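Local coordinates for thiamine-monophosphate kinase (Aquifex aeolicus, PDB 1VQV), which catalyses the ATP-dependent phosphorylation of thiamine monophosphate to thiamine diphosphate, the active form of vitamin B1, at residues B[160-165]-B[252-257]; B[173-178]-B[244-249]; B[179-184]-B[237-242]. All coordinates share one frame; numbering follows the deposited sequence.

Contact 1. Residues B[160-165]-B[252-257]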
loop_
_atom_site.group_PDB
_atom_site.type_symbol
_atom_site.label_atom_id
_atom_site.label_comp_id
_atom_site.label_asym_id
_atom_site.label_seq_id
_atom_site.Cartn_x
_atom_site.Cartn_y
_atom_site.Cartn_z
ATOM N N SER B 160 21.951 5.089 12.724
ATOM C CA SER B 160 20.593 5.622 12.637
ATOM C C SER B 160 20.071 6.068 14.021
ATOM O O SER B 160 19.442 7.112 14.152
ATOM C CB SER B 160 19.681 4.559 12.010
ATOM O OG SER B 160 18.388 5.049 11.714
ATOM N N ARG B 161 20.356 5.297 15.059
ATOM C CA ARG B 161 19.889 5.651 16.399
ATOM C C ARG B 161 20.484 6.935 16.965
ATOM O O ARG B 161 19.792 7.712 17.621
ATOM C CB ARG B 161 20.163 4.510 17.378
ATOM C CG ARG B 161 19.993 4.902 18.833
ATOM C CD ARG B 161 19.952 3.674 19.714
ATOM N NE ARG B 161 20.261 3.983 21.103
ATOM C CZ ARG B 161 20.035 3.155 22.115
ATOM N NH1 ARG B 161 19.489 1.964 21.891
ATOM N NH2 ARG B 161 20.359 3.514 23.352
ATOM N N ALA B 162 21.775 7.138 16.741
ATOM C CA ALA B 162 22.441 8.328 17.240
ATOM C C ALA B 162 21.898 9.547 16.481
ATOM O O ALA B 162 21.749 10.635 17.052
ATOM C CB ALA B 162 23.965 8.197 17.060
ATOM N N GLY B 163 21.592 9.344 15.197
ATOM C CA GLY B 163 21.054 10.402 14.355
ATOM C C GLY B 163 19.660 10.851 14.762
ATOM O O GLY B 163 19.357 12.048 14.742
ATOM N N LEU B 164 18.805 9.901 15.126
ATOM C CA LEU B 164 17.454 10.223 15.554
ATOM C C LEU B 164 17.514 11.015 16.858
ATOM O O LEU B 164 16.721 11.934 17.090
ATOM C CB LEU B 164 16.645 8.940 15.761
ATOM C CG LEU B 164 15.261 9.114 16.403
ATOM C CD1 LEU B 164 14.451 10.136 15.616
ATOM C CD2 LEU B 164 14.546 7.765 16.453
ATOM N N GLU B 165 18.461 10.645 17.712
ATOM C CA GLU B 165 18.641 11.318 18.989
ATOM C C GLU B 165 19.174 12.727 18.758
ATOM O O GLU B 165 18.775 13.654 19.464
ATOM C CB GLU B 165 19.592 10.523 19.883
ATOM C CG GLU B 165 18.959 9.298 20.540
ATOM C CD GLU B 165 20.003 8.331 21.073
ATOM O OE1 GLU B 165 21.045 8.791 21.568
ATOM O OE2 GLU B 165 19.785 7.114 21.007
ATOM N N ILE B 252 28.697 0.022 21.827
ATOM C CA ILE B 252 28.168 -1.335 21.713
ATOM C C ILE B 252 26.674 -1.417 21.981
ATOM O O ILE B 252 25.936 -2.086 21.257
ATOM C CB ILE B 252 28.908 -2.302 22.658
ATOM C CG1 ILE B 252 30.412 -2.259 22.363
ATOM C CG2 ILE B 252 28.387 -3.737 22.466
ATOM C CD1 ILE B 252 30.787 -2.813 21.003
ATOM N N GLU B 253 26.219 -0.735 23.020
ATOM C CA GLU B 253 24.800 -0.747 23.354
ATOM C C GLU B 253 24.003 -0.250 22.136
ATOM O O GLU B 253 22.833 -0.591 21.947
ATOM C CB GLU B 253 24.564 0.146 24.574
ATOM C CG GLU B 253 23.299 -0.156 25.335
ATOM C CD GLU B 253 22.316 1.001 25.277
ATOM O OE1 GLU B 253 22.750 2.159 25.525
ATOM O OE2 GLU B 253 21.114 0.751 24.992
ATOM N N TYR B 254 24.656 0.548 21.299
ATOM C CA TYR B 254 24.009 1.071 20.101
ATOM C C TYR B 254 24.045 0.057 18.967
ATOM O O TYR B 254 23.095 -0.053 18.195
ATOM C CB TYR B 254 24.675 2.379 19.651
ATOM C CG TYR B 254 24.136 3.603 20.353
ATOM C CD1 TYR B 254 24.149 3.686 21.748
ATOM C CD2 TYR B 254 23.590 4.669 19.629
ATOM C CE1 TYR B 254 23.633 4.792 22.408
ATOM C CE2 TYR B 254 23.067 5.786 20.278
ATOM C CZ TYR B 254 23.089 5.842 21.670
ATOM O OH TYR B 254 22.559 6.926 22.339
ATOM N N ALA B 255 25.142 -0.686 18.868
ATOM C CA ALA B 255 25.269 -1.686 17.821
ATOM C C ALA B 255 24.315 -2.860 18.068
ATOM O O ALA B 255 23.735 -3.409 17.129
ATOM C CB ALA B 255 26.710 -2.184 17.736
ATOM N N LEU B 256 24.144 -3.240 19.327
ATOM C CA LEU B 256 23.266 -4.352 19.656
ATOM C C LEU B 256 21.796 -3.929 19.688
ATOM O O LEU B 256 20.903 -4.685 19.289
ATOM C CB LEU B 256 23.677 -4.954 21.006
ATOM C CG LEU B 256 25.085 -5.564 21.024
ATOM C CD1 LEU B 256 25.575 -5.746 22.452
ATOM C CD2 LEU B 256 25.063 -6.876 20.264
ATOM N N PHE B 257 21.538 -2.718 20.156
ATOM C CA PHE B 257 20.163 -2.258 20.224
ATOM C C PHE B 257 19.920 -0.964 19.469
ATOM O O PHE B 257 19.261 -0.068 19.987
ATOM C CB PHE B 257 19.753 -2.074 21.682
ATOM C CG PHE B 257 19.905 -3.313 22.508
ATOM C CD1 PHE B 257 21.102 -3.582 23.168
ATOM C CD2 PHE B 257 18.853 -4.221 22.614
ATOM C CE1 PHE B 257 21.249 -4.735 23.925
ATOM C CE2 PHE B 257 18.987 -5.377 23.367
ATOM C CZ PHE B 257 20.189 -5.638 24.026
HETATM O O HOH W 1 18.608 0.330 24.245
#
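R161 and Y254 carry most of this contact: the arginine side chain lies over one face of the tyrosine ring. CG of R161 is anti to the backbone N (chi1 167°) and the chain runs extended to NE, carrying the guanidinium over the ring. CZ of R161 sits 4.1 Å from the centroid of the Y254 ring, a cation-pi contact, and CD of R161 adds a CH-pi contact at 4.0 Å from the same centroid. The guanidinium and ring planes are tilted by 50°, so the two groups are not stacked flat. Beyond the ring, NH1 of R161 donates to F257 O at 2.8 Å, from above the carbonyl plane, where the helix 251-256 has just ended. NH2 of R161 makes a weak hydrogen bond, 3.3 Å, to OE2 of E253 that is part of a salt bridge, and a water joins NH1 to that same carboxylate oxygen. Within helix 159-168, NE of R161 makes a weak, salt-bridging hydrogen bond to OE2 of E165 at 3.2 Å.

At the ring's edge the Y254 hydroxyl donates to OE1 of E165, 2.5 Å away, on the syn lone pair; Y243 OH also bonds this oxygen. A leucine in place of Y254 would probably deprive E165 of a hydroxyl partner and R161 of its cation-pi surface, letting the guanidinium turn more freely.

Helix 159-168 is thus joined to the end of helix 251-256 by a salt-bridge network of R161, E165 and E253 beside a cation-pi pair, near the substrate-binding E260.

Contact 2. Residues B[173-178]-B[244-249]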
loop_
_atom_site.group_PDB
_atom_site.type_symbol
_atom_site.label_atom_id
_atom_site.label_comp_id
_atom_site.label_asym_id
_atom_site.label_seq_id
_atom_site.Cartn_x
_atom_site.Cartn_y
_atom_site.Cartn_z
ATOM N N GLU B 173 22.494 23.803 14.274
ATOM C CA GLU B 173 23.448 23.233 13.342
ATOM C C GLU B 173 24.117 22.052 14.036
ATOM O O GLU B 173 23.944 21.855 15.237
ATOM C CB GLU B 173 24.495 24.278 12.952
ATOM C CG GLU B 173 25.407 23.797 11.858
ATOM C CD GLU B 173 24.642 23.442 10.604
ATOM O OE1 GLU B 173 24.267 24.382 9.864
ATOM O OE2 GLU B 173 24.405 22.227 10.374
ATOM N N TYR B 174 24.875 21.256 13.295
ATOM C CA TYR B 174 25.540 20.103 13.904
ATOM C C TYR B 174 26.955 19.975 13.363
ATOM O O TYR B 174 27.281 20.559 12.329
ATOM C CB TYR B 174 24.760 18.796 13.619
ATOM C CG TYR B 174 23.326 18.711 14.163
ATOM C CD1 TYR B 174 22.242 19.209 13.431
ATOM C CD2 TYR B 174 23.057 18.123 15.401
ATOM C CE1 TYR B 174 20.931 19.127 13.916
ATOM C CE2 TYR B 174 21.745 18.039 15.891
ATOM C CZ TYR B 174 20.691 18.547 15.141
ATOM O OH TYR B 174 19.405 18.498 15.635
ATOM N N GLU B 175 27.802 19.238 14.074
ATOM C CA GLU B 175 29.166 19.027 13.610
ATOM C C GLU B 175 28.980 18.028 12.476
ATOM O O GLU B 175 27.929 17.401 12.371
ATOM C CB GLU B 175 30.061 18.418 14.706
ATOM C CG GLU B 175 30.145 19.227 16.020
ATOM C CD GLU B 175 30.789 20.622 15.869
ATOM O OE1 GLU B 175 31.955 20.715 15.395
ATOM O OE2 GLU B 175 30.123 21.628 16.237
ATOM N N PRO B 176 29.993 17.917 11.637
ATOM C CA PRO B 176 29.926 16.975 10.510
ATOM C C PRO B 176 29.725 15.528 10.969
ATOM O O PRO B 176 28.861 14.839 10.471
ATOM C CB PRO B 176 31.292 17.152 9.820
ATOM C CG PRO B 176 31.776 18.472 10.297
ATOM C CD PRO B 176 31.402 18.551 11.743
ATOM N N PHE B 177 30.534 15.120 11.945
ATOM C CA PHE B 177 30.404 13.754 12.408
ATOM C C PHE B 177 28.973 13.515 12.836
ATOM O O PHE B 177 28.464 12.407 12.706
ATOM C CB PHE B 177 31.410 13.457 13.528
ATOM C CG PHE B 177 30.899 13.707 14.912
ATOM C CD1 PHE B 177 30.062 12.787 15.536
ATOM C CD2 PHE B 177 31.331 14.819 15.632
ATOM C CE1 PHE B 177 29.669 12.964 16.861
ATOM C CE2 PHE B 177 30.946 15.008 16.953
ATOM C CZ PHE B 177 30.115 14.077 17.574
ATOM N N GLU B 178 28.309 14.567 13.302
ATOM C CA GLU B 178 26.928 14.447 13.727
ATOM C C GLU B 178 26.004 14.450 12.520
ATOM O O GLU B 178 24.977 13.771 12.517
ATOM C CB GLU B 178 26.588 15.578 14.698
ATOM C CG GLU B 178 27.402 15.476 15.980
ATOM C CD GLU B 178 27.244 16.666 16.909
ATOM O OE1 GLU B 178 27.426 17.814 16.456
ATOM O OE2 GLU B 178 26.955 16.449 18.103
ATOM N N CYS B 244 29.239 8.912 20.747
ATOM C CA CYS B 244 29.243 8.255 22.049
ATOM C C CYS B 244 30.129 8.973 23.057
ATOM O O CYS B 244 29.673 9.350 24.133
ATOM C CB CYS B 244 29.701 6.807 21.899
ATOM S SG CYS B 244 28.396 5.733 21.312
ATOM N N GLU B 245 31.395 9.157 22.707
ATOM C CA GLU B 245 32.316 9.836 23.595
ATOM C C GLU B 245 31.719 11.188 23.974
ATOM O O GLU B 245 31.593 11.509 25.156
ATOM C CB GLU B 245 33.684 10.024 22.912
ATOM C CG GLU B 245 34.786 10.638 23.800
ATOM C CD GLU B 245 34.882 9.977 25.189
ATOM O OE1 GLU B 245 33.920 10.125 25.991
ATOM O OE2 GLU B 245 35.910 9.309 25.490
ATOM N N LYS B 246 31.315 11.966 22.976
ATOM C CA LYS B 246 30.762 13.281 23.241
ATOM C C LYS B 246 29.541 13.305 24.123
ATOM O O LYS B 246 29.414 14.201 24.948
ATOM C CB LYS B 246 30.437 14.010 21.946
ATOM C CG LYS B 246 29.784 15.372 22.177
ATOM C CD LYS B 246 29.797 16.166 20.898
ATOM C CE LYS B 246 29.148 17.512 21.018
ATOM N NZ LYS B 246 29.496 18.249 19.769
ATOM N N TYR B 247 28.626 12.359 23.945
ATOM C CA TYR B 247 27.418 12.324 24.780
ATOM C C TYR B 247 27.548 11.192 25.773
ATOM O O TYR B 247 26.557 10.726 26.336
ATOM C CB TYR B 247 26.148 12.142 23.935
ATOM C CG TYR B 247 25.975 13.255 22.938
ATOM C CD1 TYR B 247 26.741 13.279 21.772
ATOM C CD2 TYR B 247 25.150 14.346 23.213
ATOM C CE1 TYR B 247 26.708 14.356 20.911
ATOM C CE2 TYR B 247 25.105 15.444 22.354
ATOM C CZ TYR B 247 25.893 15.446 21.205
ATOM O OH TYR B 247 25.902 16.543 20.374
ATOM N N GLY B 248 28.794 10.763 25.969
ATOM C CA GLY B 248 29.110 9.692 26.903
ATOM C C GLY B 248 28.164 8.506 26.887
ATOM O O GLY B 248 27.291 8.378 27.753
ATOM N N LYS B 249 28.330 7.624 25.909
ATOM C CA LYS B 249 27.468 6.449 25.827
ATOM C C LYS B 249 28.257 5.248 25.334
ATOM O O LYS B 249 29.412 5.395 24.923
ATOM C CB LYS B 249 26.283 6.742 24.907
ATOM C CG LYS B 249 25.353 7.764 25.491
ATOM C CD LYS B 249 24.135 7.960 24.619
ATOM C CE LYS B 249 23.007 8.624 25.402
ATOM N NZ LYS B 249 22.513 7.730 26.493
HETATM O O HOH W 2 28.884 21.506 19.407
#
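E178 and K246 mark the nearest approach of the two backbones, yet their CA atoms are 10.3 Å apart, so side chains alone span the gap. Segment 173-178 is extended up to E175, the N-cap position, and then enters the helix 176-186; segment 244-249 is the last turn of helix 238-246 and its exit.

The hydroxyl of Y247 donates to OE2 of E178 at 2.5 Å, meeting that oxygen nearly along its C-O bond and at the ring's edge. OE1 of E178 turns back to its own helix start and takes the backbone N of E175 at 2.8 Å on the anti lone pair, so both carboxylate oxygens are held.

Helix 238-246 ends in a Schellman motif: G248 is its C-prime residue, G248 N bonds to E245 O, and K249 N to C244 O, an oxygen less surely placed. K246 and Y247, the two residues that reach across, lie within this turn.

K246 is fully extended, CG anti to the backbone N (chi1 177°), and its NZ forms a long salt bridge of 3.5 Å with OE2 of E178. Its CD meets the edge of the F177 ring, 3.9 Å from CZ, while CG of E178 lies over one face of that ring. A water links NZ of K246 weakly to OE2 of E175, and the ring of Y247 stacks with that of Y243.

Contact 3. Residues B[179-184]-B[237-242]. With PO4 (phosphate ion), chain E.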
loop_
_atom_site.group_PDB
_atom_site.type_symbol
_atom_site.label_atom_id
_atom_site.label_comp_id
_atom_site.label_asym_id
_atom_site.label_seq_id
_atom_site.Cartn_x
_atom_site.Cartn_y
_atom_site.Cartn_z
ATOM N N LEU B 179 26.378 15.190 11.482
ATOM C CA LEU B 179 25.565 15.245 10.275
ATOM C C LEU B 179 25.508 13.892 9.566
ATOM O O LEU B 179 24.432 13.427 9.203
ATOM C CB LEU B 179 26.088 16.317 9.314
ATOM C CG LEU B 179 25.783 17.776 9.680
ATOM C CD1 LEU B 179 26.263 18.678 8.559
ATOM C CD2 LEU B 179 24.276 17.967 9.912
ATOM N N ALA B 180 26.665 13.266 9.382
ATOM C CA ALA B 180 26.743 11.968 8.724
ATOM C C ALA B 180 25.838 10.964 9.422
ATOM O O ALA B 180 25.305 10.051 8.789
ATOM C CB ALA B 180 28.175 11.467 8.730
ATOM N N LEU B 181 25.667 11.146 10.729
ATOM C CA LEU B 181 24.824 10.268 11.538
ATOM C C LEU B 181 23.350 10.507 11.259
ATOM O O LEU B 181 22.561 9.562 11.144
ATOM C CB LEU B 181 25.100 10.495 13.027
ATOM C CG LEU B 181 26.400 9.890 13.555
ATOM C CD1 LEU B 181 26.613 10.253 15.029
ATOM C CD2 LEU B 181 26.332 8.385 13.376
ATOM N N ILE B 182 22.998 11.786 11.165
ATOM C CA ILE B 182 21.631 12.213 10.903
ATOM C C ILE B 182 21.253 11.780 9.494
ATOM O O ILE B 182 20.170 11.262 9.253
ATOM C CB ILE B 182 21.514 13.760 11.005
ATOM C CG1 ILE B 182 22.133 14.241 12.324
ATOM C CG2 ILE B 182 20.050 14.196 10.915
ATOM C CD1 ILE B 182 22.077 15.748 12.546
ATOM N N GLN B 183 22.163 11.995 8.562
ATOM C CA GLN B 183 21.912 11.639 7.186
ATOM C C GLN B 183 21.645 10.139 7.046
ATOM O O GLN B 183 20.793 9.731 6.265
ATOM C CB GLN B 183 23.093 12.119 6.322
ATOM C CG GLN B 183 23.260 13.659 6.404
ATOM C CD GLN B 183 24.295 14.272 5.447
ATOM O OE1 GLN B 183 24.406 15.509 5.345
ATOM N NE2 GLN B 183 25.051 13.420 4.750
ATOM N N ARG B 184 22.347 9.321 7.826
ATOM C CA ARG B 184 22.167 7.868 7.786
ATOM C C ARG B 184 20.773 7.464 8.243
ATOM O O ARG B 184 20.253 6.402 7.875
ATOM C CB ARG B 184 23.218 7.184 8.671
ATOM C CG ARG B 184 24.492 6.818 7.915
ATOM C CD ARG B 184 25.744 6.790 8.776
ATOM N NE ARG B 184 26.911 7.048 7.929
ATOM C CZ ARG B 184 28.114 7.405 8.368
ATOM N NH1 ARG B 184 28.351 7.548 9.664
ATOM N NH2 ARG B 184 29.074 7.663 7.495
ATOM N N SER B 237 31.116 2.607 13.411
ATOM C CA SER B 237 31.531 3.761 12.633
ATOM C C SER B 237 32.224 4.805 13.494
ATOM O O SER B 237 32.019 4.866 14.710
ATOM C CB SER B 237 30.316 4.379 11.935
ATOM O OG SER B 237 30.079 5.705 12.372
ATOM N N ASN B 238 33.043 5.623 12.840
ATOM C CA ASN B 238 33.790 6.691 13.493
ATOM C C ASN B 238 32.928 7.773 14.152
ATOM O O ASN B 238 33.254 8.234 15.247
ATOM C CB ASN B 238 34.766 7.316 12.491
ATOM C CG ASN B 238 36.021 6.460 12.284
ATOM O OD1 ASN B 238 35.977 5.365 11.687
ATOM N ND2 ASN B 238 37.149 6.952 12.791
ATOM N N GLU B 239 31.841 8.184 13.503
ATOM C CA GLU B 239 30.979 9.198 14.095
ATOM C C GLU B 239 30.137 8.642 15.250
ATOM O O GLU B 239 29.784 9.378 16.174
ATOM C CB GLU B 239 30.101 9.856 13.024
ATOM C CG GLU B 239 29.824 9.024 11.783
ATOM C CD GLU B 239 31.045 8.838 10.901
ATOM O OE1 GLU B 239 31.634 9.841 10.438
ATOM O OE2 GLU B 239 31.405 7.671 10.662
ATOM N N LEU B 240 29.835 7.343 15.213
ATOM C CA LEU B 240 29.078 6.741 16.300
ATOM C C LEU B 240 30.009 6.710 17.508
ATOM O O LEU B 240 29.588 6.915 18.653
ATOM C CB LEU B 240 28.615 5.321 15.971
ATOM C CG LEU B 240 27.879 4.662 17.152
ATOM C CD1 LEU B 240 26.712 5.523 17.555
ATOM C CD2 LEU B 240 27.395 3.279 16.782
ATOM N N LYS B 241 31.287 6.464 17.251
ATOM C CA LYS B 241 32.259 6.442 18.337
ATOM C C LYS B 241 32.323 7.829 18.969
ATOM O O LYS B 241 32.184 7.984 20.188
ATOM C CB LYS B 241 33.636 6.044 17.814
ATOM C CG LYS B 241 33.736 4.579 17.547
ATOM C CD LYS B 241 35.054 4.250 16.919
ATOM C CE LYS B 241 35.208 2.752 16.744
ATOM N NZ LYS B 241 36.531 2.517 16.138
HETATM N N MSE B 242 32.524 8.828 18.114
HETATM C CA MSE B 242 32.607 10.225 18.523
HETATM C C MSE B 242 31.316 10.657 19.217
HETATM O O MSE B 242 31.345 11.231 20.310
HETATM C CB MSE B 242 32.880 11.089 17.294
HETATM C CG MSE B 242 34.101 10.623 16.505
HETATM SE SE MSE B 242 34.540 11.737 14.959
HETATM C CE MSE B 242 33.834 10.643 13.492
HETATM P P PO4 E . 33.081 5.338 8.664
HETATM O O1 PO4 E . 34.154 5.020 9.629
HETATM O O2 PO4 E . 32.789 4.145 7.841
HETATM O O3 PO4 E . 31.866 5.736 9.390
HETATM O O4 PO4 E . 33.517 6.453 7.791
#
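NH1 of R184 is held between two carboxylates: it forms a salt bridge with OE2 of E239 across the contact, 3.2 Å away though that oxygen is less surely placed, and a second with D159 of the preceding helix 159-168. The arginine chain is extended from CG to NE and crosses the E239 side chain at about a right angle. Its guanidinium turns an edge to the glutamate, with CD of E239 in its plane, and the two flat groups stand 80° apart. CB of A180, one turn earlier, lies over one guanidinium face, toward the rim.

Next to this pair S237 caps helix 238-246. Its OG accepts from L240 N at 3.3 Å, and it is also hydrogen-bonded to OD2 of D159, so the same aspartate serves both the cap and the arginine.

L181 supplies the van der Waals part of the contact. CG of L181 lies 3.7 Å from CB of E239, and its CD1 packs against the E239 carbonyl, 3.5 Å from E239 O. The short helix segments cross at -115°, with their axes 9.6 Å apart at the closest point.

A phosphate ion, probably from the crystallisation liquor, sits at the first turn of helix 238-246, where N238 N gives it a weak bond of 3.5 Å to O1. R184 is near but not bonded, its NH2 3.9 Å from phosphate O3, and the ion's too-close placement beside the E239 carboxylate is doubtful. The helix start probably helps draw the anion through the N238 N-H, and R184 probably offsets the negative charge that D159 and E239 bring together.

How the contacts relate
All three contacts lie in one cluster of helices in the C-terminal half of the chain. Contacts 2 and 3 share helices 176-186 and 238-246 and have centres about 8 Å apart; contact 1 uses the neighbours in sequence, helices 159-168 and 251-256, and its centre lies about 12 Å from that of contact 2 and about 10 Å from that of contact 3. Along the chain contact 3 is nested inside contact 2, and contact 2 inside contact 1. L240 packs on both A162 and Y254, and L181 also meets A162, so contacts 1 and 3 are continuous through these side chains. From the surface at contact 2 the cluster reaches inward to contact 1, where the R161 side chain lies about 8 Å from that of substrate-binding E260.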